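Local coordinates for type I polyketide synthase PikAII (Streptomyces venezuelae, PDB 3QP9), which serves as a C2-type ketoreductase of a modular polyketide synthase, probably acting in epimerization rather than reduction of the growing polyketide chain, at residues 379-384 with 426-431; 254-259 with 266-271. All blocks are in the same frame, centred on the assembly; numbering follows the deposited sequence.

Interaction 1 of 2, residues 379-384 with 426-431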
loop_
_atom_site.group_PDB
_atom_site.type_symbol
_atom_site.label_atom_id
_atom_site.label_comp_id
_atom_site.label_asym_id
_atom_site.label_seq_id
_atom_site.Cartn_x
_atom_site.Cartn_y
_atom_site.Cartn_z
ATOM N N HIS A 379 4.584 10.932 -10.137
ATOM C CA HIS A 379 5.270 11.915 -10.945
ATOM C C HIS A 379 6.537 12.410 -10.312
ATOM O O HIS A 379 7.541 12.585 -11.005
ATOM C CB HIS A 379 4.367 13.130 -11.218
ATOM C CG HIS A 379 3.135 12.790 -11.967
ATOM N ND1 HIS A 379 1.922 13.420 -11.745
ATOM C CD2 HIS A 379 2.922 11.858 -12.923
ATOM C CE1 HIS A 379 1.030 12.912 -12.579
ATOM N NE2 HIS A 379 1.605 11.937 -13.273
ATOM N N LEU A 380 6.502 12.639 -8.991
ATOM C CA LEU A 380 7.711 13.121 -8.343
ATOM C C LEU A 380 8.884 12.102 -8.499
ATOM O O LEU A 380 10.065 12.462 -8.707
ATOM C CB LEU A 380 7.452 13.412 -6.892
ATOM C CG LEU A 380 6.598 14.646 -6.627
ATOM C CD1 LEU A 380 6.072 14.515 -5.190
ATOM C CD2 LEU A 380 7.414 15.974 -6.793
ATOM N N ASP A 381 8.548 10.842 -8.296
ATOM C CA ASP A 381 9.528 9.759 -8.415
ATOM C C ASP A 381 10.054 9.720 -9.857
ATOM O O ASP A 381 11.306 9.707 -10.097
ATOM C CB ASP A 381 8.899 8.397 -7.960
ATOM C CG ASP A 381 9.847 7.231 -8.206
ATOM O OD1 ASP A 381 9.640 6.455 -9.166
ATOM O OD2 ASP A 381 10.885 7.191 -7.529
ATOM N N ARG A 382 9.149 9.722 -10.837
ATOM C CA ARG A 382 9.605 9.787 -12.252
ATOM C C ARG A 382 10.453 11.021 -12.637
ATOM O O ARG A 382 11.590 10.870 -13.134
ATOM C CB ARG A 382 8.468 9.605 -13.259
ATOM C CG ARG A 382 9.006 9.617 -14.695
ATOM C CD ARG A 382 7.933 9.133 -15.668
ATOM N NE ARG A 382 6.775 10.042 -15.811
ATOM C CZ ARG A 382 6.773 11.163 -16.546
ATOM N NH1 ARG A 382 5.667 11.901 -16.654
ATOM N NH2 ARG A 382 7.868 11.551 -17.188
ATOM N N LEU A 383 9.949 12.227 -12.410
ATOM C CA LEU A 383 10.751 13.436 -12.775
ATOM C C LEU A 383 12.086 13.574 -12.044
ATOM O O LEU A 383 13.080 14.082 -12.624
ATOM C CB LEU A 383 9.907 14.708 -12.589
ATOM C CG LEU A 383 8.557 14.604 -13.311
ATOM C CD1 LEU A 383 7.588 15.633 -12.719
ATOM C CD2 LEU A 383 8.747 14.780 -14.840
ATOM N N LEU A 384 12.124 13.146 -10.776
ATOM C CA LEU A 384 13.371 13.147 -9.994
ATOM C C LEU A 384 14.341 12.088 -10.475
ATOM O O LEU A 384 15.563 12.267 -10.368
ATOM C CB LEU A 384 13.129 12.939 -8.502
ATOM C CG LEU A 384 12.393 14.051 -7.720
ATOM C CD1 LEU A 384 12.316 13.782 -6.229
ATOM C CD2 LEU A 384 12.987 15.458 -7.997
ATOM N N ALA A 426 8.780 2.532 -2.503
ATOM C CA ALA A 426 9.974 2.420 -1.682
ATOM C C ALA A 426 10.760 1.107 -1.849
ATOM O O ALA A 426 11.967 1.031 -1.542
ATOM C CB ALA A 426 9.648 2.710 -0.232
ATOM N N GLY A 427 10.101 0.068 -2.315
ATOM C CA GLY A 427 10.741 -1.197 -2.513
ATOM C C GLY A 427 11.309 -1.477 -3.917
ATOM O O GLY A 427 11.782 -2.587 -4.143
ATOM N N GLN A 428 11.210 -0.516 -4.839
ATOM C CA GLN A 428 11.682 -0.575 -6.236
ATOM C C GLN A 428 13.180 -0.245 -6.270
ATOM O O GLN A 428 13.633 0.546 -5.438
ATOM C CB GLN A 428 10.986 0.490 -7.066
ATOM C CG GLN A 428 9.565 0.198 -7.397
ATOM C CD GLN A 428 9.091 0.919 -8.635
ATOM O OE1 GLN A 428 9.061 0.362 -9.767
ATOM N NE2 GLN A 428 8.687 2.146 -8.439
ATOM N N HIS A 429 13.950 -0.818 -7.189
ATOM C CA HIS A 429 15.368 -0.470 -7.280
ATOM C C HIS A 429 15.514 0.918 -7.937
ATOM O O HIS A 429 14.845 1.242 -8.945
ATOM C CB HIS A 429 16.074 -1.525 -8.130
ATOM C CG HIS A 429 17.580 -1.459 -8.097
ATOM N ND1 HIS A 429 18.364 -2.552 -7.792
ATOM C CD2 HIS A 429 18.444 -0.443 -8.361
ATOM C CE1 HIS A 429 19.644 -2.207 -7.843
ATOM N NE2 HIS A 429 19.719 -0.930 -8.184
ATOM N N ARG A 430 16.404 1.741 -7.422
ATOM C CA ARG A 430 16.700 2.979 -8.165
ATOM C C ARG A 430 18.151 3.153 -8.310
ATOM O O ARG A 430 18.809 3.536 -7.332
ATOM C CB ARG A 430 16.096 4.226 -7.487
ATOM C CG ARG A 430 14.605 4.436 -7.859
ATOM C CD ARG A 430 13.920 5.572 -7.041
ATOM N NE ARG A 430 12.491 5.321 -7.058
ATOM C CZ ARG A 430 11.877 4.375 -6.319
ATOM N NH1 ARG A 430 12.567 3.609 -5.430
ATOM N NH2 ARG A 430 10.554 4.218 -6.439
ATOM N N ALA A 431 18.618 2.933 -9.552
ATOM C CA ALA A 431 20.028 2.968 -9.924
ATOM C C ALA A 431 20.683 4.283 -9.552
ATOM O O ALA A 431 21.850 4.309 -9.136
ATOM C CB ALA A 431 20.216 2.672 -11.443
#
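The carboxylate of Asp381 meets the guanidinium edge of Arg430 in a salt bridge that ties two parts of the Rossmann-fold ketoreductase domain together. Asp381 lies on helix 363-386, while Arg430 belongs to the loop leading from helix 413-426 to strand 435-441. The two side chains approach from opposite directions, and a single oxygen makes the bond: Arg430 NE donates to Asp381 OD2 at 2.5 Å, short enough that its exact value is doubtful. Asp381 CG lies anti to the backbone N (chi1 174°), which carries the carboxylate off the helix toward the loop. The bond is bent, with an N-H...O angle of 138°. NE meets OD2 on its syn side, with OD2 28° out of the guanidinium plane, and because the carboxylate and guanidinium planes are nearly perpendicular, the groups do not form a flat, two-pronged pair.

Each group has a second partner. Asp381 OD1 forms a salt bridge to Arg385 one helical turn on, and Arg430 NH2 bonds to the carbonyl oxygen of Leu425. These bonds would restrain the rotation of both groups. Asp381 touches Val436 and Pro434, and a buried carboxylate is probably tolerated here because Arg385 and Arg430 both bond to it. The chain of Arg430, extended from CG to NE, spans the gap between loop and helix. Gln428 NE2 stays at the fringe, 4.5 Å from Asp381 OD1 and too far for a hydrogen bond.

Interaction 2 of 2, residues 254-259 with 266-271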
loop_
_atom_site.group_PDB
_atom_site.type_symbol
_atom_site.label_atom_id
_atom_site.label_comp_id
_atom_site.label_asym_id
_atom_site.label_seq_id
_atom_site.Cartn_x
_atom_site.Cartn_y
_atom_site.Cartn_z
ATOM N N VAL A 254 14.334 22.223 0.740
ATOM C CA VAL A 254 13.591 21.034 1.078
ATOM C C VAL A 254 12.159 21.402 0.745
ATOM O O VAL A 254 11.676 22.485 1.134
ATOM C CB VAL A 254 13.701 20.673 2.598
ATOM C CG1 VAL A 254 12.689 19.529 2.889
ATOM C CG2 VAL A 254 15.188 20.219 2.970
ATOM N N LEU A 255 11.553 20.574 -0.063
ATOM C CA LEU A 255 10.153 20.741 -0.473
ATOM C C LEU A 255 9.254 20.050 0.493
ATOM O O LEU A 255 9.502 18.912 0.794
ATOM C CB LEU A 255 9.988 20.203 -1.896
ATOM C CG LEU A 255 8.524 20.048 -2.343
ATOM C CD1 LEU A 255 7.827 21.348 -2.477
ATOM C CD2 LEU A 255 8.462 19.332 -3.695
ATOM N N VAL A 256 8.171 20.738 0.942
ATOM C CA VAL A 256 7.166 20.147 1.721
ATOM C C VAL A 256 5.856 20.369 1.004
ATOM O O VAL A 256 5.487 21.494 0.723
ATOM C CB VAL A 256 7.082 20.771 3.116
ATOM C CG1 VAL A 256 6.027 20.084 3.895
ATOM C CG2 VAL A 256 8.452 20.687 3.832
ATOM N N THR A 257 5.129 19.281 0.779
ATOM C CA THR A 257 3.892 19.374 0.099
ATOM C C THR A 257 2.759 19.285 1.075
ATOM O O THR A 257 2.901 18.816 2.237
ATOM C CB THR A 257 3.709 18.327 -1.119
ATOM O OG1 THR A 257 3.369 17.019 -0.585
ATOM C CG2 THR A 257 4.944 18.307 -2.054
ATOM N N GLY A 258 1.621 19.742 0.559
ATOM C CA GLY A 258 0.377 19.908 1.274
ATOM C C GLY A 258 0.509 20.750 2.494
ATOM O O GLY A 258 -0.119 20.447 3.525
ATOM N N ALA A 259 1.308 21.810 2.376
ATOM C CA ALA A 259 1.646 22.753 3.457
ATOM C C ALA A 259 0.510 23.545 4.071
ATOM O O ALA A 259 0.711 24.190 5.122
ATOM C CB ALA A 259 2.709 23.726 2.996
ATOM N N GLU A 266 4.005 21.788 10.734
ATOM C CA GLU A 266 4.931 21.352 11.776
ATOM C C GLU A 266 6.214 20.813 11.247
ATOM O O GLU A 266 7.305 21.085 11.826
ATOM C CB GLU A 266 4.295 20.368 12.791
ATOM C CG GLU A 266 3.225 21.083 13.736
ATOM C CD GLU A 266 3.859 22.236 14.559
ATOM O OE1 GLU A 266 5.034 22.154 14.977
ATOM O OE2 GLU A 266 3.200 23.279 14.697
ATOM N N ALA A 267 6.130 20.018 10.164
ATOM C CA ALA A 267 7.369 19.475 9.541
ATOM C C ALA A 267 8.289 20.568 9.051
ATOM O O ALA A 267 9.513 20.561 9.248
ATOM C CB ALA A 267 6.991 18.559 8.397
ATOM N N ALA A 268 7.722 21.545 8.379
ATOM C CA ALA A 268 8.505 22.696 7.951
ATOM C C ALA A 268 9.034 23.536 9.117
ATOM O O ALA A 268 10.192 23.962 9.062
ATOM C CB ALA A 268 7.643 23.566 6.945
ATOM N N ARG A 269 8.251 23.721 10.192
ATOM C CA ARG A 269 8.759 24.386 11.402
ATOM C C ARG A 269 9.936 23.608 11.960
ATOM O O ARG A 269 10.950 24.183 12.337
ATOM C CB ARG A 269 7.742 24.539 12.538
ATOM C CG ARG A 269 6.527 25.346 12.176
ATOM C CD ARG A 269 5.610 25.506 13.391
ATOM N NE ARG A 269 4.656 26.523 13.036
ATOM C CZ ARG A 269 3.390 26.320 12.691
ATOM N NH1 ARG A 269 2.690 27.376 12.400
ATOM N NH2 ARG A 269 2.862 25.102 12.653
ATOM N N ARG A 270 9.784 22.295 12.011
ATOM C CA ARG A 270 10.876 21.468 12.521
ATOM C C ARG A 270 12.095 21.578 11.670
ATOM O O ARG A 270 13.235 21.609 12.201
ATOM C CB ARG A 270 10.444 19.993 12.682
ATOM C CG ARG A 270 11.510 19.030 13.080
ATOM C CD ARG A 270 12.041 19.301 14.495
ATOM N NE ARG A 270 11.024 18.961 15.479
ATOM C CZ ARG A 270 10.900 17.752 16.062
ATOM N NH1 ARG A 270 9.931 17.582 16.941
ATOM N NH2 ARG A 270 11.761 16.774 15.823
ATOM N N LEU A 271 11.945 21.543 10.338
ATOM C CA LEU A 271 13.155 21.656 9.478
ATOM C C LEU A 271 13.863 22.989 9.702
ATOM O O LEU A 271 15.092 23.085 9.876
ATOM C CB LEU A 271 12.696 21.529 8.010
ATOM C CG LEU A 271 12.325 20.098 7.581
ATOM C CD1 LEU A 271 11.464 20.040 6.357
ATOM C CD2 LEU A 271 13.654 19.460 7.258
#
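Leu271 and Ala268 of helix 262-274 pack on Val254 and Val256 of strand 253-256 in the first half of a beta-alpha-beta unit of the Rossmann fold. The short axes of strand and helix run nearly antiparallel, at 161°, and approach to 9.5 Å, as expected where a helix doubles back over the strand that precedes it. The contact is wholly apolar.

Along the helix, Glu266 comes first and lies on a side turned from strand 253-256, where OE2 forms a salt bridge with Arg269 NH2 at 2.8 Å; as a hydrogen bond it is weak. Ala267 turns its methyl inward and is small enough to lie near the strands, touching Leu347 of the neighbouring strand 343-348 as well as Leu472. Ala268 supplies the next inward methyl: its CB lies 4.3 Å from Val256 CG2, and the small residue lets the helix come close, the alpha carbons of this pair being 6.9 Å apart. Arg269 and Arg270 again lie turned from strand 253-256. Arg269 NE reaches Glu309, and Arg270 bonds to the carbonyl oxygen of Ala469 and to Thr473, linking this helix to helix 468-481.

Leu271 closes the segment with a longer side chain where the helix stands farther off, Leu271 CA being 8.4 Å from Val254 CA. Its CG lies anti to the carbonyl carbon (chi1 -75°), sending the branched end toward the strand and beside Trp247 and Trp248. Branched valines present broad methyl surfaces suited to a strand under a helix. Leu271 CD1 reaches both: it lies 3.7 Å from Val254 CG1, where the two side chains cross at a slant, and meets Val256 CG2 tip to tip at 4.0 Å.

Both interactions belong to the ketoreductase domain, with centres 21 Å apart and nearest atoms about 5 Å apart, so they do not touch. Strand 253-256 relates them. Val254 and Val256 face helix 262-274 in interaction 2, whereas Leu255 points away from that helix; Leu255 CD2 lies 4.7 Å from Leu380 CD2 on the helix of interaction 1. Strand 343-348 touches segments of both: Leu347 receives Ala267 and Leu271, while His348 receives Leu380 and Thr257. Interaction 2 is thus apolar, and interaction 1 a charged tie from helix 363-386 to the loop before strand 435-441. The equivalent of turn 257-259 borders the dinucleotide site in related reductases; cofactor binding is not established here.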